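Long-range contacts in tetraacyldisaccharide 4'-kinase (Aquifex aeolicus, PDB 4EHY), which probably transfers the gamma-phosphate of ATP to the 4'-position of a tetraacyldisaccharide 1-phosphate, forming lipid IVA in lipid A biosynthesis: residues L44-S49 with A167-E172; L185-V190 with M204-C209; I230-L235 with M256-H261; T277-L282 with A293-V298. All coordinates share one frame; numbering follows the deposited sequence.

Interaction 1: residues L44-S49 with A167-E172; sequences LSVGGS and AGNLRE. With ADP (adenosine-5'-diphosphate), chain B.
Ser45 and Leu170 face each other in a single beta bridge, their CA atoms 4.2 Å apart, with a backbone hydrogen bond on each side of the pair. Arg171 N reaches Leu44 O at 2.6 Å, arriving nearly along the C=O axis, and Val46 N meets Asn169 O at 2.9 Å, tilted 15° from the carbonyl plane. Side chains pack around this bridge. Leu170 CD2 comes within 4.0 Å of Ser45 CB, and the two branches of Val46 divide between neighbours: CG1 lies 3.9 Å from Arg171 CG, while CG2 lies 3.8 Å from Asn169 OD1. The Arg171 chain, bent at chi3 (-72°), carries its guanidinium along the loop with one face over Ser45 O. Its NE is buried without a polar partner in the model; NH2 forms a salt bridge with Asp139. Farther out, Asp159 holds the Ser45 hydroxyl, and the Glu172 carboxylate is gripped by Asn21, Arg179 and Gln142. Beyond the bridge, the 44-49 loop continues through two glycines to Ser49, whose N donates to ADP O2B at 2.9 Å, with a weak second bond from OG. A loop between strand 38-43 and helix 51-61 that offers a backbone amide, that of Ser49, to the beta-phosphate is the P-loop of this NTPase clan, here bridged to residues 169-171 at its start.

Interaction 2: residues L185-V190 with M204-C209; sequences LTYQEV and MFREFC. With ADP (adenosine-5'-diphosphate), chain B.
The guanidinium of Arg206 has an aromatic carbon over each face: Tyr187 CE2 lies 3.5 Å above one and Phe208 CZ 3.6 Å above the other, both offset toward the rim, with the Tyr187 ring tilted 33° to the group. The setting is the end of a parallel strand pair, 182-186 beside 201-212, where the first chain turns away while the second runs on. Across the guanidinium edge, Glu189 OE2 lies in the group's plane and accepts from both NE at 2.9 Å and NH2 at 2.8 Å, forming a salt bridge. Glu189 CG sits between the backbone N and the carbonyl carbon (chi1 78°), and a bend at chi2 turns the carboxylate back to the arginine. The other oxygen, OE1, takes Arg206 N from above the carboxylate plane at 2.9 Å. A water ties Tyr187 N to Glu189 OE1 and Met204 O. Leu185 O receives Met204 N and Gln188 NE2 from opposite faces of its carbonyl plane; Gln188 N bonds Met204 O, and Gln188 OE1 accepts from Phe193 N. Gln240 holds Arg206 NH2. Arg206 and Phe208 both border the adenine: Arg206 NH1 lies 3.4 Å from ADP N7, and Phe208 CE2 3.4 Å from ADP N1.

Interaction 3: residues I230-L235 with M256-H261; sequences IAFSGL and MSFPDH. With ADP (adenosine-5'-diphosphate), chain B.
Phe258 lays CG beside its backbone N (chi1 -65°), which swings its ring edge toward Phe232 and brings CE2 to 3.8 Å from Phe232 CB. Phe232 places CG between its own backbone N and carbonyl carbon (chi1 64°), carrying its ring away from the contact. Tyr264 meets both rings and Tyr262 stacks on Phe258, extending the aromatic cluster. The strands that carry these residues belong to a beta-alpha-beta unit made of strand 229-234, helix 238-248 and strand 252-258. They lie parallel, the axes of segments 230-234 and 256-258 running 8° apart and 4.9 Å from each other. Two firm backbone bonds join them: Met256 N to Ala231 O at 2.9 Å, in the carbonyl plane, and Phe258 N to Ser233 O, also 2.9 Å. Ser233 N reaches Met256 O only weakly. From Gly234 onward the pairing gives way to looser links, including a 3.3 Å CA-H...O contact from Gly234 CA to Phe258 O and a water that bridges Leu235 O and Phe258 O. Asn238, the first residue of the crossover helix, binds Ser233 OG, Ser257 OG and Phe258 O, tying both strand ends together. Asp260 packs its CB 3.3 Å from Leu235 O, while its OD2 pairs with Lys280 and sits over the centre of the His261 ring. That imidazole bonds Asp99 through ND1 and lies about 4 Å from the bound magnesium ion. Leu235 borders the nucleotide, its CD2 methyl 3.6 Å from ADP O4'.

Interaction 4: residues T277-L282 with A293-V298; sequences TTPKDL and ALNFKV. With ADP (adenosine-5'-diphosphate), chain B.
Backbone pairing between Thr277 and Ala293 begins the contact, Leu294 N donating to Thr277 O at 2.9 Å, although the position of that oxygen is less certain. Immediately afterwards the 277-282 chain enters a short helix whose start is a capping box: Thr278 at the N-cap gives its hydroxyl proton to Asp281 OD2 at 2.6 Å, while two weak bonds, Thr278 N to Asp281 OD2 and Lys280 N to Thr278 OG1, complete the motif. Gly234 and Tyr264 hold the other oxygen of Asp281. Apolar packing centres on Ala293, whose methyl lies 3.7 Å from Leu282 CD2 and also touches the backbone of Thr278 and the ring of Pro279. The Pro279 ring then crosses to the strand, placing CD 3.3 Å from Leu294 O and CG next to Asn295 OD1. Nucleotide contacts come from both segments. Thr278 CB approaches ADP N3 at 3.3 Å, and Phe296 lies near the same nitrogen, its CE2 3.6 Å away and its edge turned to it. Lys280 is fully extended, with CG anti to the backbone N (chi1 176°), which carries its amine past the ribose to the phosphates. There NZ, also bound by Glu100, donates to ADP O2A at 3.0 Å.

The four interactions follow one another along the chain and converge on a single ADP. Interaction 1 supplies the P-loop side; interaction 2, about 19 Å away between centres, touches it through Ser49, which meets Thr186 and Tyr187, and carries the core strands on toward the adenine. Interactions 2, 3 and 4 reach the same sheet. Strands 201-212 and 291-300 are antiparallel neighbours in it, so interactions 2 and 4, about 13 Å apart between centres, share a backbone seam at Glu207 and Lys297. Interactions 3 and 4, about 12 Å apart between centres, are joined by strand 275-277 and a probable hydrogen bond between Phe232 O and Thr277 OG1. Interactions 1 and 3 stay about 6 Å apart at their nearest atoms, yet both touch the ADP.

Interaction 1: residues L44-S49 with A167-E172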
# COMPACT_ATOMS: atom_id res chain seq x y z
N LEU A 44 10.91 -3.64 -0.29
CA LEU A 44 12.00 -4.19 -1.10
C LEU A 44 11.57 -5.34 -2.01
O LEU A 44 12.32 -5.74 -2.90
CB LEU A 44 13.15 -4.67 -0.22
CG LEU A 44 13.92 -3.61 0.58
CD1 LEU A 44 14.88 -4.29 1.54
CD2 LEU A 44 14.65 -2.67 -0.36
N SER A 45 10.38 -5.87 -1.78
CA SER A 45 9.96 -7.08 -2.47
C SER A 45 8.61 -6.94 -3.12
O SER A 45 7.82 -6.07 -2.74
CB SER A 45 9.89 -8.24 -1.48
OG SER A 45 9.10 -7.85 -0.37
N VAL A 46 8.35 -7.80 -4.09
CA VAL A 46 7.01 -7.94 -4.64
C VAL A 46 6.26 -8.89 -3.72
O VAL A 46 6.85 -9.80 -3.14
CB VAL A 46 7.04 -8.53 -6.07
CG1 VAL A 46 7.87 -7.64 -6.99
CG2 VAL A 46 7.58 -9.95 -6.06
N GLY A 47 4.96 -8.67 -3.58
CA GLY A 47 4.14 -9.57 -2.80
C GLY A 47 3.45 -8.96 -1.59
O GLY A 47 3.04 -9.67 -0.67
N GLY A 48 3.33 -7.64 -1.57
CA GLY A 48 2.59 -6.98 -0.51
C GLY A 48 3.33 -6.90 0.82
O GLY A 48 4.02 -7.84 1.23
N SER A 49 3.14 -5.79 1.51
CA SER A 49 3.97 -5.46 2.64
C SER A 49 3.35 -4.40 3.49
O SER A 49 4.03 -3.79 4.30
CB SER A 49 5.28 -4.93 2.10
OG SER A 49 4.99 -4.14 0.96
N ALA A 167 14.64 -15.43 -8.91
CA ALA A 167 14.72 -16.50 -7.93
C ALA A 167 13.76 -16.27 -6.75
O ALA A 167 12.88 -17.08 -6.50
CB ALA A 167 16.16 -16.66 -7.44
N GLY A 168 13.94 -15.16 -6.04
CA GLY A 168 13.07 -14.81 -4.92
C GLY A 168 12.27 -13.55 -5.20
O GLY A 168 12.15 -13.13 -6.35
N ASN A 169 11.74 -12.94 -4.14
CA ASN A 169 10.84 -11.80 -4.30
C ASN A 169 11.47 -10.41 -4.18
O ASN A 169 10.78 -9.40 -4.34
CB ASN A 169 9.66 -11.93 -3.34
CG ASN A 169 8.86 -13.20 -3.56
OD1 ASN A 169 8.20 -13.35 -4.60
ND2 ASN A 169 8.92 -14.11 -2.60
N LEU A 170 12.77 -10.35 -3.90
CA LEU A 170 13.43 -9.06 -3.69
C LEU A 170 13.64 -8.28 -4.98
O LEU A 170 14.18 -8.81 -5.96
CB LEU A 170 14.77 -9.26 -2.98
CG LEU A 170 14.68 -9.86 -1.59
CD1 LEU A 170 16.06 -9.99 -0.95
CD2 LEU A 170 13.74 -9.03 -0.72
N ARG A 171 13.22 -7.02 -4.98
CA ARG A 171 13.49 -6.13 -6.09
C ARG A 171 14.90 -5.56 -5.98
O ARG A 171 15.48 -5.11 -6.97
CB ARG A 171 12.46 -5.00 -6.15
CG ARG A 171 11.08 -5.44 -6.58
CD ARG A 171 10.11 -4.27 -6.68
NE ARG A 171 9.74 -3.76 -5.37
CZ ARG A 171 8.64 -3.06 -5.13
NH1 ARG A 171 7.79 -2.80 -6.12
NH2 ARG A 171 8.37 -2.63 -3.91
N GLU A 172 15.45 -5.56 -4.76
CA GLU A 172 16.79 -5.03 -4.50
C GLU A 172 17.37 -5.80 -3.35
O GLU A 172 16.61 -6.33 -2.52
CB GLU A 172 16.73 -3.59 -4.04
CG GLU A 172 16.02 -2.63 -4.92
CD GLU A 172 16.26 -1.21 -4.47
OE1 GLU A 172 15.37 -0.63 -3.80
OE2 GLU A 172 17.35 -0.68 -4.77
PB ADP B . 0.47 -3.68 -0.68
O1B ADP B . 0.31 -3.62 -2.17
O2B ADP B . 1.91 -3.81 -0.21
O3B ADP B . -0.24 -2.53 0.02
PA ADP B . -1.56 -5.81 -0.62
O1A ADP B . -1.78 -6.70 0.58
O2A ADP B . -1.53 -6.40 -2.00
O3A ADP B . -0.17 -5.07 -0.21
O5' ADP B . -2.70 -4.70 -0.63
C5' ADP B . -3.00 -3.97 0.55
C4' ADP B . -4.52 -3.89 0.63
O4' ADP B . -5.10 -5.21 0.49
C3' ADP B . -4.92 -3.39 1.99
O3' ADP B . -5.06 -1.97 1.97
C2' ADP B . -6.23 -4.09 2.26
O2' ADP B . -7.28 -3.36 1.62
C1' ADP B . -6.09 -5.41 1.51
N9 ADP B . -5.58 -6.44 2.45
C8 ADP B . -4.40 -7.07 2.37
N7 ADP B . -4.24 -7.99 3.36
C5 ADP B . -5.37 -7.95 4.11
C6 ADP B . -5.86 -8.66 5.31
N6 ADP B . -5.11 -9.62 5.95
N1 ADP B . -7.09 -8.32 5.75
C2 ADP B . -7.85 -7.38 5.15
N3 ADP B . -7.46 -6.70 4.06
C4 ADP B . -6.25 -6.94 3.50

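Interaction 2: residues L185-V190 with M204-C209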
# COMPACT_ATOMS: atom_id res chain seq x y z
N LEU A 185 8.28 -2.14 10.52
CA LEU A 185 8.26 -3.61 10.56
C LEU A 185 6.82 -4.15 10.59
O LEU A 185 6.16 -4.14 11.63
CB LEU A 185 9.03 -4.12 11.77
CG LEU A 185 10.46 -3.60 12.00
CD1 LEU A 185 11.18 -4.50 13.00
CD2 LEU A 185 11.25 -3.53 10.72
N THR A 186 6.35 -4.65 9.45
CA THR A 186 4.92 -4.91 9.26
C THR A 186 4.49 -6.35 9.53
O THR A 186 5.32 -7.23 9.71
CB THR A 186 4.49 -4.54 7.82
OG1 THR A 186 5.18 -5.39 6.90
CG2 THR A 186 4.87 -3.10 7.51
N TYR A 187 3.17 -6.56 9.53
CA TYR A 187 2.55 -7.85 9.84
C TYR A 187 2.92 -8.39 11.21
O TYR A 187 3.01 -9.60 11.39
CB TYR A 187 2.89 -8.90 8.78
CG TYR A 187 2.45 -8.56 7.38
CD1 TYR A 187 3.03 -9.20 6.29
CD2 TYR A 187 1.47 -7.61 7.13
CE1 TYR A 187 2.65 -8.91 5.01
CE2 TYR A 187 1.08 -7.30 5.83
CZ TYR A 187 1.68 -7.96 4.78
OH TYR A 187 1.32 -7.69 3.48
N GLN A 188 3.13 -7.51 12.19
CA GLN A 188 3.47 -8.01 13.52
C GLN A 188 2.34 -8.89 14.07
O GLN A 188 2.60 -9.86 14.78
CB GLN A 188 3.78 -6.87 14.49
CG GLN A 188 4.98 -6.03 14.09
CD GLN A 188 6.29 -6.79 14.21
OE1 GLN A 188 6.40 -7.73 14.99
NE2 GLN A 188 7.29 -6.38 13.44
N GLU A 189 1.10 -8.57 13.72
CA GLU A 189 -0.04 -9.32 14.27
C GLU A 189 -0.14 -10.73 13.72
O GLU A 189 -0.92 -11.53 14.20
CB GLU A 189 -1.35 -8.58 14.03
CG GLU A 189 -1.88 -8.73 12.62
CD GLU A 189 -1.06 -7.95 11.58
OE1 GLU A 189 -0.27 -7.07 11.96
OE2 GLU A 189 -1.22 -8.24 10.38
N VAL A 190 0.64 -11.05 12.69
CA VAL A 190 0.57 -12.40 12.14
C VAL A 190 1.94 -13.06 11.98
O VAL A 190 2.05 -14.28 11.98
CB VAL A 190 -0.25 -12.43 10.82
CG1 VAL A 190 0.49 -11.75 9.70
CG2 VAL A 190 -0.59 -13.86 10.45
N MET A 204 4.50 -2.25 13.08
CA MET A 204 3.16 -1.96 12.58
C MET A 204 2.25 -3.16 12.81
O MET A 204 2.57 -4.28 12.44
CB MET A 204 3.21 -1.64 11.08
CG MET A 204 1.86 -1.48 10.42
SD MET A 204 2.04 -1.00 8.68
CE MET A 204 0.54 -1.68 7.95
N PHE A 205 1.10 -2.90 13.43
CA PHE A 205 0.11 -3.95 13.68
C PHE A 205 -1.17 -3.62 12.93
O PHE A 205 -1.50 -2.46 12.73
CB PHE A 205 -0.18 -4.06 15.19
CG PHE A 205 1.00 -4.52 16.02
CD1 PHE A 205 1.12 -5.85 16.40
CD2 PHE A 205 1.95 -3.61 16.46
CE1 PHE A 205 2.19 -6.27 17.19
CE2 PHE A 205 3.02 -4.02 17.25
CZ PHE A 205 3.15 -5.36 17.61
N ARG A 206 -1.87 -4.65 12.48
CA ARG A 206 -3.20 -4.44 11.92
C ARG A 206 -4.22 -4.98 12.92
O ARG A 206 -4.17 -6.15 13.30
CB ARG A 206 -3.34 -5.11 10.55
CG ARG A 206 -2.61 -4.36 9.42
CD ARG A 206 -2.63 -5.15 8.10
NE ARG A 206 -2.23 -6.53 8.32
CZ ARG A 206 -2.19 -7.46 7.37
NH1 ARG A 206 -2.53 -7.16 6.13
NH2 ARG A 206 -1.84 -8.70 7.68
N GLU A 207 -5.11 -4.10 13.38
CA GLU A 207 -6.16 -4.48 14.33
C GLU A 207 -7.45 -4.79 13.57
O GLU A 207 -8.14 -3.88 13.10
CB GLU A 207 -6.41 -3.38 15.37
CG GLU A 207 -7.47 -3.76 16.41
CD GLU A 207 -7.96 -2.57 17.21
OE1 GLU A 207 -7.12 -1.72 17.60
OE2 GLU A 207 -9.18 -2.47 17.45
N PHE A 208 -7.75 -6.07 13.42
CA PHE A 208 -8.92 -6.50 12.66
C PHE A 208 -10.17 -6.39 13.51
O PHE A 208 -10.46 -7.26 14.31
CB PHE A 208 -8.71 -7.92 12.14
CG PHE A 208 -7.54 -8.03 11.22
CD1 PHE A 208 -6.31 -8.44 11.69
CD2 PHE A 208 -7.67 -7.67 9.88
CE1 PHE A 208 -5.22 -8.51 10.84
CE2 PHE A 208 -6.59 -7.75 9.02
CZ PHE A 208 -5.36 -8.17 9.50
N CYS A 209 -10.90 -5.30 13.32
CA CYS A 209 -11.93 -4.90 14.26
C CYS A 209 -13.31 -4.84 13.61
O CYS A 209 -14.33 -4.82 14.30
CB CYS A 209 -11.60 -3.49 14.77
SG CYS A 209 -11.59 -2.26 13.42
PB ADP B . 0.47 -3.68 -0.68
O1B ADP B . 0.31 -3.62 -2.17
O2B ADP B . 1.91 -3.81 -0.21
O3B ADP B . -0.24 -2.53 0.02
PA ADP B . -1.56 -5.81 -0.62
O1A ADP B . -1.78 -6.70 0.58
O2A ADP B . -1.53 -6.40 -2.00
O3A ADP B . -0.17 -5.07 -0.21
O5' ADP B . -2.70 -4.70 -0.63
C5' ADP B . -3.00 -3.97 0.55
C4' ADP B . -4.52 -3.89 0.63
O4' ADP B . -5.10 -5.21 0.49
C3' ADP B . -4.92 -3.39 1.99
O3' ADP B . -5.06 -1.97 1.97
C2' ADP B . -6.23 -4.09 2.26
O2' ADP B . -7.28 -3.36 1.62
C1' ADP B . -6.09 -5.41 1.51
N9 ADP B . -5.58 -6.44 2.45
C8 ADP B . -4.40 -7.07 2.37
N7 ADP B . -4.24 -7.99 3.36
C5 ADP B . -5.37 -7.95 4.11
C6 ADP B . -5.86 -8.66 5.31
N6 ADP B . -5.11 -9.62 5.95
N1 ADP B . -7.09 -8.32 5.75
C2 ADP B . -7.85 -7.38 5.15
N3 ADP B . -7.46 -6.70 4.06
C4 ADP B . -6.25 -6.94 3.50
O HOH W 1 0.86 -5.11 10.25

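Interaction 3: residues I230-L235 with M256-H261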
# COMPACT_ATOMS: atom_id res chain seq x y z
N ILE A 230 -17.42 -18.33 2.20
CA ILE A 230 -16.46 -18.51 1.13
C ILE A 230 -15.59 -17.26 1.09
O ILE A 230 -16.09 -16.16 0.86
CB ILE A 230 -17.16 -18.67 -0.23
CG1 ILE A 230 -18.08 -19.91 -0.19
CG2 ILE A 230 -16.13 -18.74 -1.34
CD1 ILE A 230 -18.88 -20.15 -1.46
N ALA A 231 -14.30 -17.43 1.36
CA ALA A 231 -13.36 -16.32 1.38
C ALA A 231 -12.53 -16.30 0.11
O ALA A 231 -12.28 -17.35 -0.49
CB ALA A 231 -12.46 -16.39 2.60
N PHE A 232 -12.12 -15.11 -0.30
CA PHE A 232 -11.26 -14.94 -1.46
C PHE A 232 -10.56 -13.60 -1.41
O PHE A 232 -10.99 -12.69 -0.70
CB PHE A 232 -12.06 -15.05 -2.74
CG PHE A 232 -13.10 -13.97 -2.91
CD1 PHE A 232 -12.74 -12.73 -3.41
CD2 PHE A 232 -14.43 -14.21 -2.60
CE1 PHE A 232 -13.70 -11.73 -3.59
CE2 PHE A 232 -15.39 -13.22 -2.77
CZ PHE A 232 -15.02 -11.98 -3.27
N SER A 233 -9.48 -13.47 -2.18
CA SER A 233 -8.79 -12.20 -2.34
C SER A 233 -7.83 -12.24 -3.53
O SER A 233 -7.46 -13.33 -3.99
CB SER A 233 -8.02 -11.81 -1.07
OG SER A 233 -7.01 -12.76 -0.77
N GLY A 234 -7.45 -11.06 -4.01
CA GLY A 234 -6.53 -10.93 -5.13
C GLY A 234 -5.56 -9.86 -4.65
O GLY A 234 -5.76 -8.67 -4.89
N LEU A 235 -4.52 -10.32 -3.96
CA LEU A 235 -3.60 -9.47 -3.23
C LEU A 235 -2.17 -9.82 -3.64
O LEU A 235 -1.94 -10.78 -4.36
CB LEU A 235 -3.70 -9.65 -1.71
CG LEU A 235 -5.12 -9.64 -1.15
CD1 LEU A 235 -5.11 -10.02 0.32
CD2 LEU A 235 -5.74 -8.27 -1.34
N MET A 256 -10.79 -19.02 -2.38
CA MET A 256 -10.37 -18.81 -3.75
C MET A 256 -9.25 -17.79 -3.77
O MET A 256 -9.39 -16.67 -3.29
CB MET A 256 -11.55 -18.31 -4.60
CG MET A 256 -12.78 -19.23 -4.55
SD MET A 256 -14.23 -18.41 -5.25
CE MET A 256 -14.01 -18.73 -7.00
N SER A 257 -8.12 -18.20 -4.34
CA SER A 257 -6.93 -17.36 -4.38
C SER A 257 -6.76 -16.78 -5.78
O SER A 257 -6.38 -17.49 -6.71
CB SER A 257 -5.70 -18.20 -4.00
OG SER A 257 -4.53 -17.41 -3.97
N PHE A 258 -7.05 -15.49 -5.91
CA PHE A 258 -6.96 -14.80 -7.20
C PHE A 258 -5.65 -14.00 -7.33
O PHE A 258 -5.02 -13.66 -6.33
CB PHE A 258 -8.16 -13.87 -7.39
CG PHE A 258 -9.48 -14.59 -7.50
CD1 PHE A 258 -9.82 -15.28 -8.65
CD2 PHE A 258 -10.39 -14.56 -6.45
CE1 PHE A 258 -11.04 -15.94 -8.75
CE2 PHE A 258 -11.61 -15.22 -6.54
CZ PHE A 258 -11.94 -15.92 -7.70
N PRO A 259 -5.25 -13.70 -8.57
CA PRO A 259 -4.05 -12.92 -8.86
C PRO A 259 -4.15 -11.51 -8.27
O PRO A 259 -5.25 -10.98 -8.13
CB PRO A 259 -4.04 -12.84 -10.39
CG PRO A 259 -4.80 -14.03 -10.83
CD PRO A 259 -5.88 -14.21 -9.80
N ASP A 260 -3.01 -10.92 -7.93
CA ASP A 260 -3.01 -9.55 -7.44
C ASP A 260 -3.72 -8.66 -8.45
O ASP A 260 -3.53 -8.81 -9.67
CB ASP A 260 -1.57 -9.08 -7.21
CG ASP A 260 -1.49 -7.81 -6.39
OD1 ASP A 260 -0.36 -7.35 -6.12
OD2 ASP A 260 -2.56 -7.28 -6.01
N HIS A 261 -4.56 -7.76 -7.97
CA HIS A 261 -5.21 -6.79 -8.85
C HIS A 261 -6.27 -7.44 -9.75
O HIS A 261 -6.72 -6.83 -10.73
CB HIS A 261 -4.16 -6.07 -9.70
CG HIS A 261 -3.06 -5.44 -8.90
ND1 HIS A 261 -3.29 -4.40 -8.02
CD2 HIS A 261 -1.74 -5.71 -8.84
CE1 HIS A 261 -2.14 -4.04 -7.46
NE2 HIS A 261 -1.18 -4.82 -7.94
PB ADP B . 0.47 -3.68 -0.68
O1B ADP B . 0.31 -3.62 -2.17
O2B ADP B . 1.91 -3.81 -0.21
O3B ADP B . -0.24 -2.53 0.02
PA ADP B . -1.56 -5.81 -0.62
O1A ADP B . -1.78 -6.70 0.58
O2A ADP B . -1.53 -6.40 -2.00
O3A ADP B . -0.17 -5.07 -0.21
O5' ADP B . -2.70 -4.70 -0.63
C5' ADP B . -3.00 -3.97 0.55
C4' ADP B . -4.52 -3.89 0.63
O4' ADP B . -5.10 -5.21 0.49
C3' ADP B . -4.92 -3.39 1.99
O3' ADP B . -5.06 -1.97 1.97
C2' ADP B . -6.23 -4.09 2.26
O2' ADP B . -7.28 -3.36 1.62
C1' ADP B . -6.09 -5.41 1.51
N9 ADP B . -5.58 -6.44 2.45
C8 ADP B . -4.40 -7.07 2.37
N7 ADP B . -4.24 -7.99 3.36
C5 ADP B . -5.37 -7.95 4.11
C6 ADP B . -5.86 -8.66 5.31
N6 ADP B . -5.11 -9.62 5.95
N1 ADP B . -7.09 -8.32 5.75
C2 ADP B . -7.85 -7.38 5.15
N3 ADP B . -7.46 -6.70 4.06
C4 ADP B . -6.25 -6.94 3.50
O HOH W 2 -2.37 -13.31 -5.52

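Interaction 4: residues T277-L282 with A293-V298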
# COMPACT_ATOMS: atom_id res chain seq x y z
N THR A 277 -14.03 -10.97 1.89
CA THR A 277 -12.84 -10.58 1.13
C THR A 277 -12.27 -9.28 1.73
O THR A 277 -12.71 -8.87 2.80
CB THR A 277 -13.19 -10.39 -0.37
OG1 THR A 277 -11.99 -10.21 -1.12
CG2 THR A 277 -14.14 -9.20 -0.59
N THR A 278 -11.31 -8.65 1.06
CA THR A 278 -10.72 -7.41 1.57
C THR A 278 -11.22 -6.12 0.93
O THR A 278 -11.90 -6.15 -0.11
CB THR A 278 -9.18 -7.46 1.40
OG1 THR A 278 -8.85 -7.14 0.04
CG2 THR A 278 -8.63 -8.83 1.73
N PRO A 279 -10.90 -4.97 1.54
CA PRO A 279 -11.40 -3.73 0.94
C PRO A 279 -10.84 -3.56 -0.49
O PRO A 279 -11.52 -3.03 -1.36
CB PRO A 279 -10.84 -2.65 1.87
CG PRO A 279 -10.79 -3.35 3.22
CD PRO A 279 -10.34 -4.75 2.89
N LYS A 280 -9.63 -4.05 -0.71
CA LYS A 280 -8.98 -3.92 -2.01
C LYS A 280 -9.79 -4.64 -3.08
O LYS A 280 -9.96 -4.14 -4.19
CB LYS A 280 -7.54 -4.44 -1.93
CG LYS A 280 -6.79 -4.45 -3.26
CD LYS A 280 -5.35 -4.89 -3.07
CE LYS A 280 -4.64 -5.13 -4.42
NZ LYS A 280 -3.16 -5.30 -4.23
N ASP A 281 -10.33 -5.80 -2.72
CA ASP A 281 -11.21 -6.55 -3.63
C ASP A 281 -12.61 -5.94 -3.73
O ASP A 281 -13.19 -5.86 -4.81
CB ASP A 281 -11.33 -8.00 -3.15
CG ASP A 281 -9.97 -8.67 -2.99
OD1 ASP A 281 -9.39 -9.08 -4.01
OD2 ASP A 281 -9.49 -8.77 -1.84
N LEU A 282 -13.14 -5.52 -2.59
CA LEU A 282 -14.52 -5.04 -2.48
C LEU A 282 -14.83 -3.85 -3.40
O LEU A 282 -15.96 -3.69 -3.85
CB LEU A 282 -14.84 -4.67 -1.03
CG LEU A 282 -16.32 -4.52 -0.67
CD1 LEU A 282 -17.04 -5.86 -0.79
CD2 LEU A 282 -16.47 -3.97 0.74
N ALA A 293 -16.27 -7.32 3.44
CA ALA A 293 -14.83 -7.24 3.61
C ALA A 293 -14.43 -7.12 5.07
O ALA A 293 -15.07 -6.40 5.86
CB ALA A 293 -14.21 -6.06 2.79
N LEU A 294 -13.36 -7.82 5.42
CA LEU A 294 -12.73 -7.65 6.73
C LEU A 294 -11.95 -6.35 6.69
O LEU A 294 -11.16 -6.11 5.77
CB LEU A 294 -11.79 -8.81 7.02
CG LEU A 294 -11.08 -8.81 8.38
CD1 LEU A 294 -12.10 -8.96 9.51
CD2 LEU A 294 -10.06 -9.93 8.45
N ASN A 295 -12.16 -5.50 7.69
CA ASN A 295 -11.49 -4.22 7.75
C ASN A 295 -10.69 -4.16 9.04
O ASN A 295 -10.90 -4.98 9.92
CB ASN A 295 -12.51 -3.08 7.66
CG ASN A 295 -11.89 -1.77 7.22
OD1 ASN A 295 -10.79 -1.74 6.66
ND2 ASN A 295 -12.60 -0.67 7.47
N PHE A 296 -9.74 -3.24 9.13
CA PHE A 296 -8.83 -3.17 10.28
C PHE A 296 -8.33 -1.74 10.48
O PHE A 296 -8.43 -0.91 9.58
CB PHE A 296 -7.63 -4.09 10.03
CG PHE A 296 -6.91 -3.79 8.75
CD1 PHE A 296 -5.83 -2.90 8.73
CD2 PHE A 296 -7.33 -4.35 7.55
CE1 PHE A 296 -5.17 -2.61 7.53
CE2 PHE A 296 -6.69 -4.06 6.35
CZ PHE A 296 -5.60 -3.18 6.34
N LYS A 297 -7.78 -1.46 11.66
CA LYS A 297 -7.09 -0.20 11.91
C LYS A 297 -5.59 -0.49 11.90
O LYS A 297 -5.15 -1.57 12.28
CB LYS A 297 -7.47 0.37 13.28
CG LYS A 297 -8.94 0.72 13.44
CD LYS A 297 -9.31 0.95 14.92
CE LYS A 297 -10.83 1.10 15.11
NZ LYS A 297 -11.24 1.14 16.55
N VAL A 298 -4.81 0.48 11.46
CA VAL A 298 -3.37 0.34 11.51
C VAL A 298 -2.92 1.04 12.77
O VAL A 298 -3.38 2.15 13.06
CB VAL A 298 -2.71 0.95 10.25
CG1 VAL A 298 -1.20 0.99 10.37
CG2 VAL A 298 -3.12 0.19 9.01
PB ADP B . 0.47 -3.68 -0.68
O1B ADP B . 0.31 -3.62 -2.17
O2B ADP B . 1.91 -3.81 -0.21
O3B ADP B . -0.24 -2.53 0.02
PA ADP B . -1.56 -5.81 -0.62
O1A ADP B . -1.78 -6.70 0.58
O2A ADP B . -1.53 -6.40 -2.00
O3A ADP B . -0.17 -5.07 -0.21
O5' ADP B . -2.70 -4.70 -0.63
C5' ADP B . -3.00 -3.97 0.55
C4' ADP B . -4.52 -3.89 0.63
O4' ADP B . -5.10 -5.21 0.49
C3' ADP B . -4.92 -3.39 1.99
O3' ADP B . -5.06 -1.97 1.97
C2' ADP B . -6.23 -4.09 2.26
O2' ADP B . -7.28 -3.36 1.62
C1' ADP B . -6.09 -5.41 1.51
N9 ADP B . -5.58 -6.44 2.45
C8 ADP B . -4.40 -7.07 2.37
N7 ADP B . -4.24 -7.99 3.36
C5 ADP B . -5.37 -7.95 4.11
C6 ADP B . -5.86 -8.66 5.31
N6 ADP B . -5.11 -9.62 5.95
N1 ADP B . -7.09 -8.32 5.75
C2 ADP B . -7.85 -7.38 5.15
N3 ADP B . -7.46 -6.70 4.06
C4 ADP B . -6.25 -6.94 3.50